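Local coordinates for protein MstE (Scytonema sp. PCC 10023, PDB 6SBF) that is a monodomain class II terpene cyclase, probably building the complex isoprenoid scaffold of merosterol-type natural products in a cyanobacterium, at residues Ala70-Tyr74 / Ala75-Glu79; Gln117-Ala121 / Val122-Asp126. The protein carries 1 engineered substitution. All coordinates share one frame; numbering follows the deposited sequence.

Interaction 1: Ala70-Tyr74 / Ala75-Glu79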
ATOM      1  N   ALA A  70       5.146   1.016  11.818  1.00 11.94           N
ATOM      2  CA  ALA A  70       6.269   0.255  12.394  1.00 12.49           C
ATOM      3  C   ALA A  70       7.584   1.028  12.308  1.00 13.89           C
ATOM      4  O   ALA A  70       8.518   0.663  13.014  1.00 17.94           O
ATOM      5  CB  ALA A  70       6.394  -1.091  11.709  1.00 14.42           C
ATOM      6  N   THR A  71       7.681   2.079  11.487  0.50 14.91           N
ATOM      7  CA  THR A  71       8.891   2.938  11.378  0.50 18.67           C
ATOM      8  C   THR A  71       9.010   3.880  12.589  0.50 17.45           C
ATOM      9  O   THR A  71      10.085   4.458  12.821  0.50 19.26           O
ATOM     10  CB  THR A  71       8.912   3.750  10.080  0.50 23.54           C
ATOM     11  OG1 THR A  71       8.675   2.926   8.937  0.50 31.73           O
ATOM     12  CG2 THR A  71      10.267   4.379   9.895  0.50 26.70           C
ATOM     13  N   LEU A  72       7.942   4.072  13.346  1.00 15.87           N
ATOM     14  CA  LEU A  72       8.070   4.996  14.482  1.00 15.17           C
ATOM     15  C   LEU A  72       8.760   4.355  15.692  1.00 15.71           C
ATOM     16  O   LEU A  72       8.547   3.189  16.000  1.00 20.06           O
ATOM     17  CB  LEU A  72       6.704   5.456  14.935  1.00 15.09           C
ATOM     18  CG  LEU A  72       6.144   6.488  14.012  1.00 20.03           C
ATOM     19  CD1 LEU A  72       4.683   6.428  13.939  1.00 26.18           C
ATOM     20  CD2 LEU A  72       6.673   7.875  14.170  1.00 18.34           C
ATOM     21  N   PRO A  73       9.624   5.148  16.366  0.50 16.18           N
ATOM     22  CA  PRO A  73      10.335   4.686  17.559  0.50 16.42           C
ATOM     23  C   PRO A  73       9.651   5.143  18.838  0.50 16.55           C
ATOM     24  O   PRO A  73      10.339   5.758  19.677  0.50 21.85           O
ATOM     25  CB  PRO A  73      11.652   5.457  17.416  0.50 17.23           C
ATOM     26  CG  PRO A  73      11.183   6.819  16.950  0.50 19.88           C
ATOM     27  CD  PRO A  73      10.073   6.495  15.955  0.50 17.63           C
ATOM     28  N   TYR A  74       8.322   5.011  18.883  1.00 14.33           N
ATOM     29  CA  TYR A  74       7.558   5.319  20.090  1.00 14.13           C
ATOM     30  C   TYR A  74       6.966   4.070  20.724  1.00 13.53           C
ATOM     31  O   TYR A  74       6.351   3.237  20.078  1.00 13.94           O
ATOM     32  CB  TYR A  74       6.386   6.213  19.733  1.00 15.82           C
ATOM     33  CG  TYR A  74       6.745   7.563  19.194  1.00 15.32           C
ATOM     34  CD1 TYR A  74       7.887   8.254  19.529  1.00 16.85           C
ATOM     35  CD2 TYR A  74       5.856   8.232  18.362  1.00 15.64           C
ATOM     36  CE1 TYR A  74       8.102   9.547  19.108  1.00 15.04           C
ATOM     37  CE2 TYR A  74       6.077   9.516  17.920  1.00 15.17           C
ATOM     38  CZ  TYR A  74       7.191  10.193  18.309  1.00 14.65           C
ATOM     39  OH  TYR A  74       7.481  11.478  17.975  1.00 15.94           O
ATOM     40  N   ALA A  75       7.183   3.973  22.049  1.00 14.72           N
ATOM     41  CA  ALA A  75       6.685   2.808  22.771  1.00 14.00           C
ATOM     42  C   ALA A  75       5.167   2.672  22.635  1.00 13.03           C
ATOM     43  O   ALA A  75       4.684   1.529  22.507  1.00 14.08           O
ATOM     44  CB  ALA A  75       7.091   2.901  24.232  1.00 15.12           C
ATOM     45  N   HIS A  76       4.435   3.765  22.694  1.00 13.59           N
ATOM     46  CA  HIS A  76       2.960   3.629  22.628  1.00 14.29           C
ATOM     47  C   HIS A  76       2.481   3.195  21.230  1.00 12.47           C
ATOM     48  O   HIS A  76       1.455   2.529  21.116  1.00 14.20           O
ATOM     49  CB  HIS A  76       2.285   4.881  23.134  1.00 16.70           C
ATOM     50  CG  HIS A  76       2.368   6.046  22.239  1.00 17.47           C
ATOM     51  ND1 HIS A  76       3.567   6.719  22.015  1.00 24.12           N
ATOM     52  CD2 HIS A  76       1.406   6.719  21.578  1.00 19.85           C
ATOM     53  CE1 HIS A  76       3.301   7.752  21.207  1.00 27.84           C
ATOM     54  NE2 HIS A  76       2.014   7.767  20.964  1.00 25.76           N
ATOM     55  N   VAL A  77       3.271   3.534  20.211  1.00 12.69           N
ATOM     56  CA  VAL A  77       2.933   3.020  18.861  1.00 13.21           C
ATOM     57  C   VAL A  77       3.251   1.549  18.778  1.00 11.97           C
ATOM     58  O   VAL A  77       2.488   0.745  18.276  1.00 12.60           O
ATOM     59  CB  VAL A  77       3.643   3.840  17.778  1.00 13.23           C
ATOM     60  CG1 VAL A  77       3.383   3.241  16.424  1.00 14.93           C
ATOM     61  CG2 VAL A  77       3.167   5.280  17.826  1.00 15.38           C
ATOM     62  N   HIS A  78       4.398   1.124  19.345  1.00 12.60           N
ATOM     63  CA  HIS A  78       4.713  -0.326  19.371  1.00 13.02           C
ATOM     64  C   HIS A  78       3.611  -1.092  20.089  1.00 12.34           C
ATOM     65  O   HIS A  78       3.216  -2.161  19.646  1.00 13.05           O
ATOM     66  CB  HIS A  78       6.099  -0.623  19.957  1.00 12.88           C
ATOM     67  CG  HIS A  78       6.529  -2.015  19.695  1.00 14.03           C
ATOM     68  ND1 HIS A  78       6.890  -2.445  18.440  1.00 14.73           N
ATOM     69  CD2 HIS A  78       6.617  -3.103  20.525  1.00 14.75           C
ATOM     70  CE1 HIS A  78       7.132  -3.736  18.500  1.00 14.81           C
ATOM     71  NE2 HIS A  78       6.996  -4.182  19.788  1.00 14.04           N
ATOM     72  N   GLU A  79       3.086  -0.515  21.173  1.00 12.93           N
ATOM     73  CA  GLU A  79       1.959  -1.181  21.913  1.00 13.94           C
ATOM     74  C   GLU A  79       0.728  -1.292  21.030  1.00 12.18           C
ATOM     75  O   GLU A  79       0.046  -2.328  21.042  1.00 13.19           O
ATOM     76  CB  GLU A  79       1.650  -0.409  23.187  1.00 15.29           C
ATOM     77  CG  GLU A  79       2.708  -0.523  24.256  1.00 16.08           C
ATOM     78  CD  GLU A  79       2.537   0.428  25.425  1.00 19.18           C
ATOM     79  OE1 GLU A  79       1.726   1.340  25.399  1.00 24.87           O
ATOM     80  OE2 GLU A  79       3.315   0.222  26.409  1.00 21.51           O
TER
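Y74, at the N-cap position of helix 75-90, takes the amides of V77 and H78 on its carbonyl oxygen. H78 N gives Y74 O a nearly straight bond of 3.0 Å (N-H...O 166°), while V77 N adds a weak, strongly bent one to the same oxygen. The side-chain contacts gather round the CB end of Y74. Its CG lies anti to the carbonyl carbon (chi1 -64°), and the phenol leads away from the helix with H76 alongside. The two rings are nearly parallel, planes at 22°, but slid so far apart that they barely overlap; H76 ND1 reaches Y74 CB at 3.7 Å. V77 CG2 touches both rings, sitting over the centre of one imidazole face and at the edge of the phenol, 4.0 Å from Y74 CD2. The other branch, V77 CG1, turns to the leucine and lies 4.2 Å from L72 CD1. Y74 OH is hydrogen-bonded to N29 OD1. This surface turn joins helix 59-69 to helix 75-90: L72 packs on I28 and V32 of helix 18-37, V77 on V32 and H76 on L36, and T71 and L72 touch helix 350-363.

Interaction 2: Gln117-Ala121 / Val122-Asp126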
ATOM      1  N   GLN A 117       4.026  -8.584   7.331  1.00 11.88           N
ATOM      2  CA  GLN A 117       4.943  -7.461   7.568  1.00 12.13           C
ATOM      3  C   GLN A 117       4.731  -6.976   9.001  1.00 12.09           C
ATOM      4  O   GLN A 117       5.685  -6.638   9.713  1.00 13.49           O
ATOM      5  CB  GLN A 117       4.738  -6.358   6.534  1.00 12.85           C
ATOM      6  CG  GLN A 117       5.166  -6.735   5.123  1.00 13.78           C
ATOM      7  CD  GLN A 117       5.210  -5.514   4.233  1.00 14.02           C
ATOM      8  OE1 GLN A 117       6.009  -4.607   4.454  1.00 15.81           O
ATOM      9  NE2 GLN A 117       4.352  -5.476   3.203  1.00 17.08           N
ATOM     10  N   LEU A 118       3.477  -6.847   9.417  1.00 11.65           N
ATOM     11  CA  LEU A 118       3.176  -6.404  10.783  1.00 12.38           C
ATOM     12  C   LEU A 118       3.722  -7.431  11.793  1.00 12.00           C
ATOM     13  O   LEU A 118       4.326  -7.027  12.809  1.00 12.76           O
ATOM     14  CB  LEU A 118       1.677  -6.164  10.944  1.00 12.65           C
ATOM     15  CG  LEU A 118       1.248  -5.768  12.360  1.00 13.77           C
ATOM     16  CD1 LEU A 118       1.965  -4.585  12.956  1.00 15.85           C
ATOM     17  CD2 LEU A 118      -0.231  -5.514  12.420  1.00 16.22           C
ATOM     18  N   ALA A 119       3.523  -8.698  11.524  1.00 12.00           N
ATOM     19  CA  ALA A 119       4.041  -9.771  12.406  1.00 12.61           C
ATOM     20  C   ALA A 119       5.546  -9.577  12.595  1.00 12.46           C
ATOM     21  O   ALA A 119       6.032  -9.681  13.733  1.00 14.20           O
ATOM     22  CB  ALA A 119       3.725 -11.133  11.850  1.00 13.59           C
ATOM     23  N   ALA A 120       6.287  -9.275  11.544  1.00 13.76           N
ATOM     24  CA  ALA A 120       7.740  -9.086  11.669  1.00 14.17           C
ATOM     25  C   ALA A 120       8.013  -7.930  12.625  1.00 13.82           C
ATOM     26  O   ALA A 120       8.973  -8.018  13.459  1.00 16.75           O
ATOM     27  CB  ALA A 120       8.386  -8.914  10.321  1.00 16.97           C
ATOM     28  N   ALA A 121       7.287  -6.839  12.537  1.00 13.64           N
ATOM     29  CA  ALA A 121       7.543  -5.656  13.393  1.00 14.48           C
ATOM     30  C   ALA A 121       7.333  -5.965  14.869  1.00 13.18           C
ATOM     31  O   ALA A 121       7.939  -5.301  15.714  1.00 15.49           O
ATOM     32  CB  ALA A 121       6.654  -4.510  12.949  1.00 15.51           C
ATOM     33  N   VAL A 122       6.483  -6.929  15.181  1.00 12.60           N
ATOM     34  CA  VAL A 122       6.194  -7.266  16.589  1.00 13.20           C
ATOM     35  C   VAL A 122       6.849  -8.605  16.976  1.00 13.06           C
ATOM     36  O   VAL A 122       6.475  -9.146  18.020  1.00 16.29           O
ATOM     37  CB  VAL A 122       4.685  -7.213  16.882  1.00 12.98           C
ATOM     38  CG1 VAL A 122       4.147  -5.805  16.640  1.00 15.33           C
ATOM     39  CG2 VAL A 122       3.922  -8.291  16.104  1.00 13.98           C
ATOM     40  N   GLY A 123       7.816  -9.103  16.216  1.00 14.14           N
ATOM     41  CA  GLY A 123       8.609 -10.255  16.626  1.00 16.57           C
ATOM     42  C   GLY A 123       7.861 -11.555  16.534  1.00 16.00           C
ATOM     43  O   GLY A 123       8.246 -12.522  17.162  1.00 19.18           O
ATOM     44  N   ALA A 124       6.847 -11.585  15.655  1.00 14.62           N
ATOM     45  CA  ALA A 124       5.969 -12.760  15.497  1.00 14.58           C
ATOM     46  C   ALA A 124       6.110 -13.433  14.134  1.00 14.16           C
ATOM     47  O   ALA A 124       5.299 -14.324  13.810  1.00 15.23           O
ATOM     48  CB  ALA A 124       4.547 -12.365  15.716  1.00 15.05           C
ATOM     49  N   SER A 125       7.187 -13.164  13.415  1.00 14.76           N
ATOM     50  CA  SER A 125       7.389 -13.813  12.088  0.50 15.67           C
ATOM     51  C   SER A 125       7.498 -15.325  12.216  1.00 16.06           C
ATOM     52  O   SER A 125       7.195 -16.021  11.280  1.00 20.08           O
ATOM     53  CB  SER A 125       8.625 -13.332  11.386  0.50 17.14           C
ATOM     54  OG  SER A 125       8.510 -11.991  10.968  0.50 17.13           O
ATOM     55  N   ASP A 126       7.954 -15.804  13.366  1.00 17.77           N
ATOM     56  CA  ASP A 126       8.210 -17.244  13.629  1.00 19.47           C
ATOM     57  C   ASP A 126       7.021 -17.896  14.359  1.00 16.17           C
ATOM     58  O   ASP A 126       7.111 -19.091  14.680  1.00 19.41           O
ATOM     59  CB  ASP A 126       9.454 -17.423  14.520  1.00 29.20           C
ATOM     60  CG  ASP A 126      10.801 -16.916  14.044  1.00 48.40           C
ATOM     61  OD1 ASP A 126      10.937 -16.593  12.813  1.00 53.93           O
ATOM     62  OD2 ASP A 126      11.751 -16.919  14.928  1.00 56.08           O
TER
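A Schellman motif closes helix 109-121, with A119 and A120 supplying the carbonyls and G123, at positive phi, serving as the C-prime residue. A124 N reaches back to A119 O at 2.8 Å (N-H...O 161°), standing above the carbonyl plane. G123 N is bonded to A120 O at 3.2 Å, from a position still farther out of the plane of that carbonyl. V122 N approaches L118 O in the carbonyl plane at 3.2 Å and makes a weak second bond to A119 O. The valine side chain folds over these last carbonyls: CG1 is anti to the carbonyl carbon (chi1 -61°), which puts CG2 between the backbone N and the carbonyl carbon, 3.5 Å from A119 O; CG1 faces L118 CD1 at 4.5 Å. Cut back to an alanine here, the valine would lose both branches, which would probably leave A119 O less shielded and open a gap beside L118 and W85 of helix 75-90. Methyl groups meet beside the turn, A119 CB and A124 CB being 4.1 Å apart, and W85 touches both residues. The paired 6-to-1 and 5-to-2 backbone bonds, closed by a glycine, are the classic Schellman ending of an alpha-helix, here turning the chain towards helix 128-138.

How the interactions relate
The two contacts mark opposite ends of successive helices: interaction 1 starts helix 75-90, and interaction 2 finishes helix 109-121. Interaction 1 lies at the surface, where one carbonyl receives two amides and aromatic side chains flank the turn. Interaction 2 is partly buried; several carbonyls share the capping bonds, and the side chains that meet within it are aliphatic. Both involve helix 75-90, whose first turn belongs to interaction 1 and whose W85 packs against interaction 2. They also touch directly: A70 CB lies 3.6 Å from A121 CB, and H78 CE1 approaches A121 O and V122 CG1, bringing the two helix ends together on the same side of the chain's centre.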